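Putative tetR-family transcriptional regulatory protein (Streptomyces coelicolor, PDB 2DG8) probably binds DNA through a helix-turn-helix motif and regulates transcription, as other members of the TetR family do. Local coordinates at residues F72-R86 against R129-P141. Numbering follows the deposited sequence.
Sequences FDEHLGAAADRDEAR and RRSRVHLEKHFDP
His138 shows how one imidazole can pin a helix-helix connection: its NE2 donates to Ala79 O at 3.0 Å in a nearly straight bond, 170° at the hydrogen. The acceptor lies in the ring plane, although the nitrogen stands above the carbonyl plane of Ala79. Leu76 O meets the same ring edge, 3.0 Å from His138 CE1, while the Ala85 methyl rests over a face, its CB 3.9 Å from the ring centroid in a CH-pi contact. With CG beside its own backbone N (chi1 -59°), the imidazole projects toward the 78-81 link between helices 53-77 and 82-98. ND1 is buried without a partner. An alanine here would probably leave Ala79 O without its donor and open a gap beneath the Ala85 methyl. Next to His138, Phe139 brings CZ to 3.9 Å from Ala85 CB and receives Arg86 CG at its ring edge; the Arg86 guanidinium stands steeply to that ring, NE hydrogen-bonded to Thr178 and NH2 in a long salt bridge to Asp83. Toward the start of both segments, Leu76 CD1 meets Leu135 CD1 at 4.0 Å, and Asp73 CB lies over a face of the His134 ring, whose ND1 bonds weakly to Arg130 O. Ser131 CB packs 3.9 Å from Phe72 CE1. Both His138 N and Phe139 N donate to Leu135 O, fixing the turn that presents the two rings. Segments 72-77 and 129-135, ending helices 53-77 and 121-135, run nearly parallel, 13° apart with axes 9.6 Å at closest approach, in a TetR-type helical fold; helix 82-98 packs on Phe72 and Leu76 through Leu92, and helix 141-159 meets Phe139 through Leu147.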
loop_
_atom_site.group_PDB
_atom_site.type_symbol
_atom_site.label_atom_id
_atom_site.label_comp_id
_atom_site.label_asym_id
_atom_site.label_seq_id
_atom_site.Cartn_x
_atom_site.Cartn_y
_atom_site.Cartn_z
ATOM N N PHE A 72 4.906 -16.792 -0.080
ATOM C CA PHE A 72 3.620 -17.322 -0.506
ATOM C C PHE A 72 3.800 -18.823 -0.727
ATOM O O PHE A 72 2.975 -19.631 -0.301
ATOM C CB PHE A 72 3.169 -16.654 -1.811
ATOM C CG PHE A 72 2.389 -15.376 -1.607
ATOM C CD1 PHE A 72 1.080 -15.269 -2.067
ATOM C CD2 PHE A 72 2.949 -14.297 -0.934
ATOM C CE1 PHE A 72 0.336 -14.101 -1.864
ATOM C CE2 PHE A 72 2.216 -13.119 -0.724
ATOM C CZ PHE A 72 0.908 -13.025 -1.187
ATOM N N ASP A 73 4.900 -19.180 -1.382
ATOM C CA ASP A 73 5.210 -20.570 -1.664
ATOM C C ASP A 73 5.372 -21.359 -0.373
ATOM O O ASP A 73 4.876 -22.479 -0.252
ATOM C CB ASP A 73 6.500 -20.676 -2.468
ATOM C CG ASP A 73 6.801 -22.099 -2.884
ATOM O OD1 ASP A 73 7.949 -22.371 -3.291
ATOM O OD2 ASP A 73 5.878 -22.942 -2.807
ATOM N N GLU A 74 6.074 -20.770 0.590
ATOM C CA GLU A 74 6.292 -21.425 1.871
ATOM C C GLU A 74 4.972 -21.817 2.544
ATOM O O GLU A 74 4.817 -22.948 3.013
ATOM C CB GLU A 74 7.079 -20.508 2.812
ATOM C CG GLU A 74 7.506 -21.188 4.114
ATOM C CD GLU A 74 8.058 -20.214 5.147
ATOM O OE1 GLU A 74 8.969 -19.425 4.811
ATOM O OE2 GLU A 74 7.580 -20.245 6.302
ATOM N N HIS A 75 4.028 -20.881 2.597
ATOM C CA HIS A 75 2.739 -21.135 3.230
ATOM C C HIS A 75 1.799 -21.985 2.398
ATOM O O HIS A 75 1.233 -22.960 2.896
ATOM C CB HIS A 75 2.029 -19.817 3.569
ATOM C CG HIS A 75 2.598 -19.117 4.760
ATOM N ND1 HIS A 75 3.727 -18.331 4.694
ATOM C CD2 HIS A 75 2.220 -19.125 6.061
ATOM C CE1 HIS A 75 4.021 -17.884 5.900
ATOM N NE2 HIS A 75 3.123 -18.351 6.749
ATOM N N LEU A 76 1.628 -21.602 1.137
ATOM C CA LEU A 76 0.722 -22.297 0.231
ATOM C C LEU A 76 1.228 -23.656 -0.240
ATOM O O LEU A 76 0.447 -24.596 -0.404
ATOM C CB LEU A 76 0.420 -21.413 -0.983
ATOM C CG LEU A 76 -0.442 -20.159 -0.785
ATOM C CD1 LEU A 76 -1.868 -20.556 -0.412
ATOM C CD2 LEU A 76 0.155 -19.288 0.289
ATOM N N GLY A 77 2.530 -23.758 -0.469
ATOM C CA GLY A 77 3.091 -25.014 -0.929
ATOM C C GLY A 77 2.862 -26.156 0.044
ATOM O O GLY A 77 2.791 -27.316 -0.364
ATOM N N ALA A 78 2.732 -25.829 1.328
ATOM C CA ALA A 78 2.523 -26.836 2.366
ATOM C C ALA A 78 1.057 -27.186 2.616
ATOM O O ALA A 78 0.753 -27.945 3.537
ATOM C CB ALA A 78 3.168 -26.373 3.671
ATOM N N ALA A 79 0.153 -26.637 1.808
ATOM C CA ALA A 79 -1.274 -26.907 1.964
ATOM C C ALA A 79 -1.701 -28.085 1.094
ATOM O O ALA A 79 -1.413 -28.122 -0.102
ATOM C CB ALA A 79 -2.090 -25.663 1.608
ATOM N N ALA A 80 -2.406 -29.034 1.704
ATOM C CA ALA A 80 -2.867 -30.233 1.012
ATOM C C ALA A 80 -4.188 -30.081 0.253
ATOM O O ALA A 80 -4.396 -30.739 -0.769
ATOM C CB ALA A 80 -2.976 -31.386 2.011
ATOM N N ASP A 81 -5.072 -29.218 0.746
ATOM C CA ASP A 81 -6.370 -28.997 0.117
ATOM C C ASP A 81 -6.849 -27.564 0.323
ATOM O O ASP A 81 -6.131 -26.747 0.905
ATOM C CB ASP A 81 -7.395 -29.954 0.716
ATOM C CG ASP A 81 -7.247 -30.084 2.221
ATOM O OD1 ASP A 81 -6.510 -30.986 2.670
ATOM O OD2 ASP A 81 -7.850 -29.272 2.955
ATOM N N ARG A 82 -8.061 -27.265 -0.149
ATOM C CA ARG A 82 -8.638 -25.929 0.000
ATOM C C ARG A 82 -8.613 -25.484 1.460
ATOM O O ARG A 82 -8.156 -24.387 1.778
ATOM C CB ARG A 82 -10.104 -25.886 -0.452
ATOM C CG ARG A 82 -10.399 -26.063 -1.934
ATOM C CD ARG A 82 -11.902 -25.833 -2.161
ATOM N NE ARG A 82 -12.712 -26.465 -1.112
ATOM C CZ ARG A 82 -14.014 -26.251 -0.923
ATOM N NH1 ARG A 82 -14.652 -26.873 0.059
ATOM N NH2 ARG A 82 -14.681 -25.417 -1.707
ATOM N N ASP A 83 -9.129 -26.338 2.341
ATOM C CA ASP A 83 -9.188 -26.020 3.757
ATOM C C ASP A 83 -7.847 -25.616 4.344
ATOM O O ASP A 83 -7.768 -24.627 5.069
ATOM C CB ASP A 83 -9.773 -27.188 4.555
ATOM C CG ASP A 83 -11.284 -27.307 4.400
ATOM O OD1 ASP A 83 -11.988 -26.277 4.519
ATOM O OD2 ASP A 83 -11.772 -28.435 4.171
ATOM N N GLU A 84 -6.794 -26.374 4.045
ATOM C CA GLU A 84 -5.477 -26.032 4.573
ATOM C C GLU A 84 -4.978 -24.763 3.891
ATOM O O GLU A 84 -4.322 -23.938 4.514
ATOM C CB GLU A 84 -4.478 -27.172 4.349
ATOM C CG GLU A 84 -4.893 -28.500 4.963
ATOM C CD GLU A 84 -3.723 -29.455 5.155
ATOM O OE1 GLU A 84 -2.831 -29.508 4.279
ATOM O OE2 GLU A 84 -3.703 -30.165 6.184
ATOM N N ALA A 85 -5.310 -24.606 2.614
ATOM C CA ALA A 85 -4.908 -23.427 1.857
ATOM C C ALA A 85 -5.492 -22.165 2.486
ATOM O O ALA A 85 -4.783 -21.179 2.677
ATOM C CB ALA A 85 -5.369 -23.543 0.414
ATOM N N ARG A 86 -6.785 -22.203 2.804
ATOM C CA ARG A 86 -7.451 -21.058 3.413
ATOM C C ARG A 86 -6.779 -20.716 4.735
ATOM O O ARG A 86 -6.553 -19.544 5.047
ATOM C CB ARG A 86 -8.934 -21.361 3.670
ATOM C CG ARG A 86 -9.750 -21.641 2.425
ATOM C CD ARG A 86 -11.226 -21.810 2.766
ATOM N NE ARG A 86 -12.060 -21.939 1.571
ATOM C CZ ARG A 86 -12.437 -23.096 1.027
ATOM N NH1 ARG A 86 -13.196 -23.098 -0.063
ATOM N NH2 ARG A 86 -12.068 -24.250 1.576
ATOM N N ARG A 129 1.445 -11.477 -10.462
ATOM C CA ARG A 129 1.285 -12.663 -11.288
ATOM C C ARG A 129 1.864 -13.909 -10.626
ATOM O O ARG A 129 1.258 -14.973 -10.664
ATOM C CB ARG A 129 1.957 -12.455 -12.650
ATOM C CG ARG A 129 1.578 -13.496 -13.690
ATOM C CD ARG A 129 2.714 -13.706 -14.680
ATOM N NE ARG A 129 3.732 -14.579 -14.104
ATOM C CZ ARG A 129 4.987 -14.648 -14.528
ATOM N NH1 ARG A 129 5.390 -13.888 -15.538
ATOM N NH2 ARG A 129 5.841 -15.476 -13.944
ATOM N N ARG A 130 3.043 -13.780 -10.033
ATOM C CA ARG A 130 3.683 -14.915 -9.375
ATOM C C ARG A 130 2.925 -15.307 -8.103
ATOM O O ARG A 130 2.843 -16.489 -7.746
ATOM C CB ARG A 130 5.137 -14.567 -9.063
ATOM C CG ARG A 130 5.914 -14.160 -10.308
ATOM C CD ARG A 130 7.205 -14.944 -10.428
ATOM N NE ARG A 130 8.207 -14.497 -9.466
ATOM C CZ ARG A 130 9.206 -15.255 -9.027
ATOM N NH1 ARG A 130 10.075 -14.767 -8.157
ATOM N NH2 ARG A 130 9.326 -16.510 -9.442
ATOM N N SER A 131 2.372 -14.311 -7.420
ATOM C CA SER A 131 1.590 -14.574 -6.216
ATOM C C SER A 131 0.406 -15.447 -6.626
ATOM O O SER A 131 0.121 -16.475 -6.006
ATOM C CB SER A 131 1.061 -13.265 -5.625
ATOM O OG SER A 131 2.119 -12.412 -5.240
ATOM N N ARG A 132 -0.269 -15.033 -7.695
ATOM C CA ARG A 132 -1.435 -15.755 -8.183
ATOM C C ARG A 132 -1.112 -17.180 -8.607
ATOM O O ARG A 132 -1.944 -18.074 -8.464
ATOM C CB ARG A 132 -2.086 -15.003 -9.350
ATOM C CG ARG A 132 -2.682 -13.656 -8.963
ATOM C CD ARG A 132 -3.717 -13.202 -9.995
ATOM N NE ARG A 132 -3.187 -13.191 -11.357
ATOM C CZ ARG A 132 -2.514 -12.180 -11.897
ATOM N NH1 ARG A 132 -2.073 -12.273 -13.144
ATOM N NH2 ARG A 132 -2.292 -11.072 -11.198
ATOM N N VAL A 133 0.090 -17.398 -9.126
ATOM C CA VAL A 133 0.471 -18.738 -9.544
ATOM C C VAL A 133 0.308 -19.687 -8.354
ATOM O O VAL A 133 -0.422 -20.679 -8.432
ATOM C CB VAL A 133 1.937 -18.778 -10.059
ATOM C CG1 VAL A 133 2.349 -20.210 -10.359
ATOM C CG2 VAL A 133 2.070 -17.929 -11.324
ATOM N N HIS A 134 0.969 -19.374 -7.244
ATOM C CA HIS A 134 0.879 -20.223 -6.058
ATOM C C HIS A 134 -0.538 -20.319 -5.513
ATOM O O HIS A 134 -0.916 -21.330 -4.927
ATOM C CB HIS A 134 1.808 -19.716 -4.960
ATOM C CG HIS A 134 3.256 -19.739 -5.345
ATOM N ND1 HIS A 134 3.949 -18.602 -5.696
ATOM C CD2 HIS A 134 4.119 -20.770 -5.491
ATOM C CE1 HIS A 134 5.182 -18.932 -6.044
ATOM N NE2 HIS A 134 5.308 -20.240 -5.929
ATOM N N LEU A 135 -1.321 -19.266 -5.706
ATOM C CA LEU A 135 -2.693 -19.256 -5.224
ATOM C C LEU A 135 -3.531 -20.189 -6.094
ATOM O O LEU A 135 -4.426 -20.877 -5.602
ATOM C CB LEU A 135 -3.250 -17.836 -5.283
ATOM C CG LEU A 135 -3.589 -17.021 -4.031
ATOM C CD1 LEU A 135 -2.817 -17.438 -2.780
ATOM C CD2 LEU A 135 -3.335 -15.583 -4.387
ATOM N N GLU A 136 -3.225 -20.215 -7.386
ATOM C CA GLU A 136 -3.959 -21.059 -8.316
ATOM C C GLU A 136 -3.663 -22.545 -8.154
ATOM O O GLU A 136 -4.230 -23.370 -8.866
ATOM C CB GLU A 136 -3.690 -20.635 -9.756
ATOM C CG GLU A 136 -4.218 -19.257 -10.084
ATOM C CD GLU A 136 -4.026 -18.908 -11.537
ATOM O OE1 GLU A 136 -4.186 -17.722 -11.892
ATOM O OE2 GLU A 136 -3.721 -19.827 -12.325
ATOM N N LYS A 137 -2.773 -22.886 -7.232
ATOM C CA LYS A 137 -2.477 -24.287 -6.994
ATOM C C LYS A 137 -3.599 -24.857 -6.127
ATOM O O LYS A 137 -3.681 -26.068 -5.914
ATOM C CB LYS A 137 -1.137 -24.451 -6.275
ATOM C CG LYS A 137 0.074 -24.114 -7.127
ATOM C CD LYS A 137 1.364 -24.326 -6.342
ATOM C CE LYS A 137 2.578 -23.817 -7.110
ATOM N NZ LYS A 137 3.829 -23.993 -6.311
ATOM N N HIS A 138 -4.472 -23.980 -5.636
ATOM C CA HIS A 138 -5.576 -24.414 -4.790
ATOM C C HIS A 138 -6.930 -23.841 -5.183
ATOM O O HIS A 138 -7.960 -24.438 -4.889
ATOM C CB HIS A 138 -5.305 -24.056 -3.326
ATOM C CG HIS A 138 -4.049 -24.653 -2.773
ATOM N ND1 HIS A 138 -2.819 -24.040 -2.887
ATOM C CD2 HIS A 138 -3.836 -25.798 -2.083
ATOM C CE1 HIS A 138 -1.904 -24.781 -2.288
ATOM N NE2 HIS A 138 -2.495 -25.853 -1.792
ATOM N N PHE A 139 -6.931 -22.680 -5.830
ATOM C CA PHE A 139 -8.178 -22.038 -6.232
ATOM C C PHE A 139 -8.163 -21.725 -7.716
ATOM O O PHE A 139 -7.095 -21.614 -8.319
ATOM C CB PHE A 139 -8.374 -20.734 -5.449
ATOM C CG PHE A 139 -8.299 -20.903 -3.953
ATOM C CD1 PHE A 139 -9.398 -21.357 -3.233
ATOM C CD2 PHE A 139 -7.113 -20.643 -3.272
ATOM C CE1 PHE A 139 -9.317 -21.553 -1.855
ATOM C CE2 PHE A 139 -7.020 -20.835 -1.897
ATOM C CZ PHE A 139 -8.123 -21.292 -1.188
ATOM N N ASP A 140 -9.352 -21.575 -8.300
ATOM C CA ASP A 140 -9.471 -21.253 -9.717
ATOM C C ASP A 140 -8.886 -19.857 -9.959
ATOM O O ASP A 140 -8.755 -19.065 -9.022
ATOM C CB ASP A 140 -10.941 -21.315 -10.157
ATOM C CG ASP A 140 -11.800 -20.242 -9.510
ATOM O OD1 ASP A 140 -11.720 -19.069 -9.935
ATOM O OD2 ASP A 140 -12.563 -20.573 -8.578
ATOM N N PRO A 141 -8.523 -19.541 -11.215
ATOM C CA PRO A 141 -7.943 -18.247 -11.599
ATOM C C PRO A 141 -8.685 -17.015 -11.087
ATOM O O PRO A 141 -8.072 -16.082 -10.576
ATOM C CB PRO A 141 -7.936 -18.311 -13.121
ATOM C CG PRO A 141 -7.731 -19.775 -13.385
ATOM C CD PRO A 141 -8.678 -20.409 -12.397
#